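Local coordinates for protein lectin (Pleurotus ostreatus, PDB 6T0Q) that binds N-acetylgalactosamine, and probably galactose-bearing glycans, at sites that hold calcium, as a glycosylated mushroom lectin, at residues Phe55-Ala61 with Thr108-Ile114. Residues are numbered along the deposited sequence; the frame is centred on the assembly and turned at random.
With NAG (2-acetamido-2-deoxy-beta-D-glucopyranose), chain E.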
ATOM      1  N   PHE A  55     -19.834  32.035  -9.016  1.00 22.15           N
ATOM      2  CA  PHE A  55     -19.717  31.661 -10.423  1.00 24.42           C
ATOM      3  C   PHE A  55     -19.666  30.143 -10.512  1.00 24.20           C
ATOM      4  O   PHE A  55     -18.927  29.507  -9.755  1.00 28.24           O
ATOM      5  CB  PHE A  55     -18.467  32.296 -11.060  1.00 21.18           C
ATOM      6  CG  PHE A  55     -18.457  33.795 -10.947  1.00 20.32           C
ATOM      7  CD1 PHE A  55     -19.092  34.577 -11.908  1.00 20.83           C
ATOM      8  CD2 PHE A  55     -17.885  34.416  -9.850  1.00 20.09           C
ATOM      9  CE1 PHE A  55     -19.133  35.964 -11.787  1.00 21.64           C
ATOM     10  CE2 PHE A  55     -17.902  35.807  -9.721  1.00 23.22           C
ATOM     11  CZ  PHE A  55     -18.540  36.583 -10.688  1.00 20.60           C
ATOM     12  N   ARG A  56     -20.452  29.571 -11.427  1.00 21.90           N
ATOM     13  CA  ARG A  56     -20.632  28.127 -11.531  1.00 27.87           C
ATOM     14  C   ARG A  56     -20.687  27.714 -12.989  1.00 27.67           C
ATOM     15  O   ARG A  56     -21.272  28.413 -13.820  1.00 23.42           O
ATOM     16  CB  ARG A  56     -21.948  27.644 -10.903  1.00 30.27           C
ATOM     17  CG  ARG A  56     -21.945  27.389  -9.437  1.00 37.08           C
ATOM     18  CD  ARG A  56     -23.373  27.054  -8.997  1.00 28.84           C
ATOM     19  NE  ARG A  56     -23.959  25.928  -9.734  1.00 27.33           N
ATOM     20  CZ  ARG A  56     -24.311  24.772  -9.172  1.00 30.83           C
ATOM     21  NH1 ARG A  56     -24.122  24.586  -7.873  1.00 24.95           N
ATOM     22  NH2 ARG A  56     -24.854  23.800  -9.905  1.00 28.02           N
ATOM     23  N   LYS A  57     -20.154  26.528 -13.273  1.00 23.02           N
ATOM     24  CA  LYS A  57     -20.296  25.942 -14.601  1.00 25.99           C
ATOM     25  C   LYS A  57     -20.210  24.426 -14.484  1.00 24.80           C
ATOM     26  O   LYS A  57     -19.232  23.904 -13.941  1.00 23.19           O
ATOM     27  CB  LYS A  57     -19.222  26.492 -15.521  1.00 33.61           C
ATOM     28  CG  LYS A  57     -19.038  25.751 -16.805  1.00 42.11           C
ATOM     29  CD  LYS A  57     -19.958  26.225 -17.885  1.00 37.54           C
ATOM     30  CE  LYS A  57     -19.410  25.757 -19.224  1.00 42.15           C
ATOM     31  NZ  LYS A  57     -20.357  25.982 -20.326  1.00 38.36           N
ATOM     32  N   ASN A  58     -21.250  23.732 -14.947  1.00 23.54           N
ATOM     33  CA  ASN A  58     -21.249  22.276 -15.097  1.00 27.09           C
ATOM     34  C   ASN A  58     -20.643  21.959 -16.457  1.00 29.28           C
ATOM     35  O   ASN A  58     -21.215  22.304 -17.494  1.00 25.15           O
ATOM     36  CB  ASN A  58     -22.670  21.717 -14.991  1.00 36.08           C
ATOM     37  CG  ASN A  58     -22.720  20.181 -15.089  1.00 35.25           C
ATOM     38  OD1 ASN A  58     -21.680  19.521 -15.080  1.00 29.05           O
ATOM     39  ND2 ASN A  58     -23.941  19.615 -15.182  1.00 37.65           N
ATOM     40  N   ILE A  59     -19.485  21.311 -16.464  1.00 21.59           N
ATOM     41  CA  ILE A  59     -18.780  20.991 -17.699  1.00 26.84           C
ATOM     42  C   ILE A  59     -18.891  19.491 -17.931  1.00 34.18           C
ATOM     43  O   ILE A  59     -18.456  18.693 -17.094  1.00 30.31           O
ATOM     44  CB  ILE A  59     -17.314  21.442 -17.640  1.00 32.75           C
ATOM     45  CG1 ILE A  59     -17.252  22.965 -17.571  1.00 35.32           C
ATOM     46  CG2 ILE A  59     -16.559  20.949 -18.855  1.00 39.14           C
ATOM     47  CD1 ILE A  59     -15.846  23.528 -17.534  1.00 39.11           C
ATOM     48  N   THR A  60     -19.480  19.107 -19.060  1.00 32.75           N
ATOM     49  CA  THR A  60     -19.668  17.700 -19.387  1.00 38.12           C
ATOM     50  C   THR A  60     -18.497  17.176 -20.216  1.00 38.84           C
ATOM     51  O   THR A  60     -17.845  17.924 -20.949  1.00 47.06           O
ATOM     52  CB  THR A  60     -20.984  17.508 -20.137  1.00 41.16           C
ATOM     53  OG1 THR A  60     -21.040  18.427 -21.239  1.00 42.47           O
ATOM     54  CG2 THR A  60     -22.148  17.800 -19.209  1.00 38.80           C
ATOM     55  N   ALA A  61     -18.204  15.869 -20.057  1.00 39.57           N
ATOM     56  CA  ALA A  61     -17.153  15.260 -20.863  1.00 42.90           C
ATOM     57  C   ALA A  61     -17.663  15.011 -22.279  1.00 47.86           C
ATOM     58  O   ALA A  61     -18.828  14.641 -22.457  1.00 41.55           O
ATOM     59  CB  ALA A  61     -16.686  13.939 -20.256  1.00 36.56           C
ATOM     60  N   THR A 108     -17.723  11.867 -16.228  1.00 28.28           N
ATOM     61  CA  THR A 108     -18.592  12.359 -17.298  1.00 31.21           C
ATOM     62  C   THR A 108     -19.029  13.818 -17.173  1.00 37.76           C
ATOM     63  O   THR A 108     -19.361  14.437 -18.196  1.00 39.17           O
ATOM     64  CB  THR A 108     -19.850  11.480 -17.417  1.00 38.63           C
ATOM     65  OG1 THR A 108     -20.623  11.580 -16.217  1.00 37.61           O
ATOM     66  CG2 THR A 108     -19.459  10.026 -17.645  1.00 42.15           C
ATOM     67  N   TRP A 109     -19.082  14.376 -15.968  1.00 28.49           N
ATOM     68  CA  TRP A 109     -19.397  15.790 -15.799  1.00 31.21           C
ATOM     69  C   TRP A 109     -18.712  16.282 -14.535  1.00 30.41           C
ATOM     70  O   TRP A 109     -18.464  15.503 -13.611  1.00 27.00           O
ATOM     71  CB  TRP A 109     -20.914  16.057 -15.721  1.00 28.64           C
ATOM     72  CG  TRP A 109     -21.617  15.391 -14.548  1.00 27.90           C
ATOM     73  CD1 TRP A 109     -22.293  14.201 -14.572  1.00 32.83           C
ATOM     74  CD2 TRP A 109     -21.734  15.887 -13.202  1.00 26.59           C
ATOM     75  NE1 TRP A 109     -22.802  13.920 -13.327  1.00 34.16           N
ATOM     76  CE2 TRP A 109     -22.476  14.936 -12.468  1.00 33.95           C
ATOM     77  CE3 TRP A 109     -21.270  17.034 -12.544  1.00 29.81           C
ATOM     78  CZ2 TRP A 109     -22.769  15.094 -11.108  1.00 35.41           C
ATOM     79  CZ3 TRP A 109     -21.557  17.189 -11.185  1.00 26.73           C
ATOM     80  CH2 TRP A 109     -22.306  16.224 -10.485  1.00 30.94           C
ATOM     81  N   ASN A 110     -18.404  17.580 -14.500  1.00 25.70           N
ATOM     82  CA  ASN A 110     -17.740  18.165 -13.341  1.00 23.65           C
ATOM     83  C   ASN A 110     -18.260  19.574 -13.095  1.00 24.79           C
ATOM     84  O   ASN A 110     -18.358  20.378 -14.028  1.00 24.69           O
ATOM     85  CB  ASN A 110     -16.218  18.173 -13.527  1.00 28.01           C
ATOM     86  CG  ASN A 110     -15.637  16.775 -13.516  1.00 24.38           C
ATOM     87  OD1 ASN A 110     -15.436  16.192 -12.454  1.00 24.15           O
ATOM     88  ND2 ASN A 110     -15.391  16.217 -14.700  1.00 25.04           N
ATOM     89  N   LEU A 111     -18.586  19.865 -11.836  1.00 23.82           N
ATOM     90  CA  LEU A 111     -19.094  21.173 -11.441  1.00 26.18           C
ATOM     91  C   LEU A 111     -17.939  22.016 -10.913  1.00 29.12           C
ATOM     92  O   LEU A 111     -17.365  21.708  -9.862  1.00 23.25           O
ATOM     93  CB  LEU A 111     -20.187  21.042 -10.384  1.00 28.48           C
ATOM     94  CG  LEU A 111     -20.690  22.407  -9.910  1.00 30.87           C
ATOM     95  CD1 LEU A 111     -21.481  23.112 -11.027  1.00 26.12           C
ATOM     96  CD2 LEU A 111     -21.530  22.245  -8.659  1.00 36.81           C
ATOM     97  N   PHE A 112     -17.608  23.087 -11.633  1.00 23.53           N
ATOM     98  CA  PHE A 112     -16.602  24.039 -11.183  1.00 21.69           C
ATOM     99  C   PHE A 112     -17.311  25.249 -10.590  1.00 29.02           C
ATOM    100  O   PHE A 112     -18.281  25.751 -11.168  1.00 24.53           O
ATOM    101  CB  PHE A 112     -15.683  24.435 -12.339  1.00 21.10           C
ATOM    102  CG  PHE A 112     -14.942  23.265 -12.927  1.00 23.47           C
ATOM    103  CD1 PHE A 112     -15.518  22.489 -13.929  1.00 24.50           C
ATOM    104  CD2 PHE A 112     -13.696  22.903 -12.435  1.00 22.52           C
ATOM    105  CE1 PHE A 112     -14.856  21.387 -14.448  1.00 24.67           C
ATOM    106  CE2 PHE A 112     -13.025  21.799 -12.954  1.00 23.81           C
ATOM    107  CZ  PHE A 112     -13.605  21.044 -13.958  1.00 24.49           C
ATOM    108  N   ALA A 113     -16.854  25.691  -9.422  1.00 22.94           N
ATOM    109  CA  ALA A 113     -17.485  26.822  -8.758  1.00 24.74           C
ATOM    110  C   ALA A 113     -16.403  27.719  -8.186  1.00 24.86           C
ATOM    111  O   ALA A 113     -15.405  27.235  -7.646  1.00 25.28           O
ATOM    112  CB  ALA A 113     -18.446  26.378  -7.649  1.00 23.92           C
ATOM    113  N   ILE A 114     -16.599  29.027  -8.323  1.00 22.70           N
ATOM    114  CA  ILE A 114     -15.633  30.012  -7.849  1.00 24.01           C
ATOM    115  C   ILE A 114     -16.394  31.097  -7.110  1.00 26.77           C
ATOM    116  O   ILE A 114     -17.374  31.636  -7.634  1.00 24.23           O
ATOM    117  CB  ILE A 114     -14.817  30.636  -8.997  1.00 20.20           C
ATOM    118  CG1 ILE A 114     -14.169  29.562  -9.873  1.00 21.59           C
ATOM    119  CG2 ILE A 114     -13.735  31.585  -8.427  1.00 19.88           C
ATOM    120  CD1 ILE A 114     -13.479  30.130 -11.110  1.00 21.01           C
TER
HETATM  121  C1  NAG E 402     -24.217  18.179 -15.251  1.00 35.61           C
HETATM  122  C2  NAG E 402     -25.165  17.814 -14.108  1.00 36.89           C
HETATM  123  C3  NAG E 402     -25.474  16.313 -14.117  1.00 37.26           C
HETATM  124  C4  NAG E 402     -25.984  15.861 -15.481  1.00 44.68           C
HETATM  125  C5  NAG E 402     -24.998  16.308 -16.563  1.00 43.33           C
HETATM  126  C6  NAG E 402     -25.470  16.005 -17.966  1.00 42.78           C
HETATM  127  C7  NAG E 402     -25.018  19.299 -12.163  1.00 41.52           C
HETATM  128  C8  NAG E 402     -24.327  19.579 -10.859  1.00 34.81           C
HETATM  129  N2  NAG E 402     -24.605  18.215 -12.826  1.00 33.32           N
HETATM  130  O3  NAG E 402     -26.442  16.054 -13.109  1.00 36.56           O
HETATM  131  O5  NAG E 402     -24.775  17.731 -16.498  1.00 36.60           O
HETATM  132  O6  NAG E 402     -26.439  16.952 -18.393  1.00 46.01           O
HETATM  133  O7  NAG E 402     -25.898  20.029 -12.603  1.00 49.19           O
HETATM  134  O   HOH W   1     -16.029  17.292 -17.236  1.00 39.10           O
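Asn58 carries an N-linked glycan, and Trp109 on the next strand supplies the platform that its first sugar lies on. The tryptophan can be traced outward from CB. Trp109 CB sits 3.6 Å from Asn58 OD1. Its CG is placed between the backbone N and the carbonyl carbon (chi1 62°), which stands the indole up from the sheet beneath the sugar. Trp109 CD1 and NE1 then meet NAG C3, while Trp109 CE3, in the six-membered ring, lies 3.5 Å from NAG N2 and also borders Asn58 OD1. At the far rim Trp109 CZ3 touches the acetamide methyl, NAG C8, at 3.7 Å. The sugar therefore covers one indole face, with the Asn58 amide plane turned 77° from the ring. With CG of Asn58 anti to its own N (chi1 -178°), ND2 reaches NAG C1 in the covalent link; the sugar's seat on the Trp109 face probably limits how the glycan swings.

Further along the sheet face that carries Asn58 and Trp109, Leu111 puts CD1 and CD2 against the guanidinium of Arg56, CD1 lying 3.5 Å above its plane; NE of that arginine is held by a salt bridge to Asp167. On the other face, Ile59 CD1 approaches Phe112 CD1 at 3.8 Å, the two side chains crossing at about a right angle. A water links Ile59 O to Asn110 ND2, and Asn110 OD1 accepts from Gln106 N.

Paired backbone bonds join Phe55 with Ile114, Lys57 with Phe112 and Ile59 with Asn110, and Ala61 N to Thr108 O closes the ladder.

These are adjacent antiparallel strands, 51-60 and 109-118, within a sheet in which strand 79-84 lies beyond 109-118 and strand 150-151 beyond 51-60. Phe55, Phe112 and Ile114 face inward onto Ile127 and Ile131 of strand 126-135, which belongs to the facing sheet of a beta-sandwich.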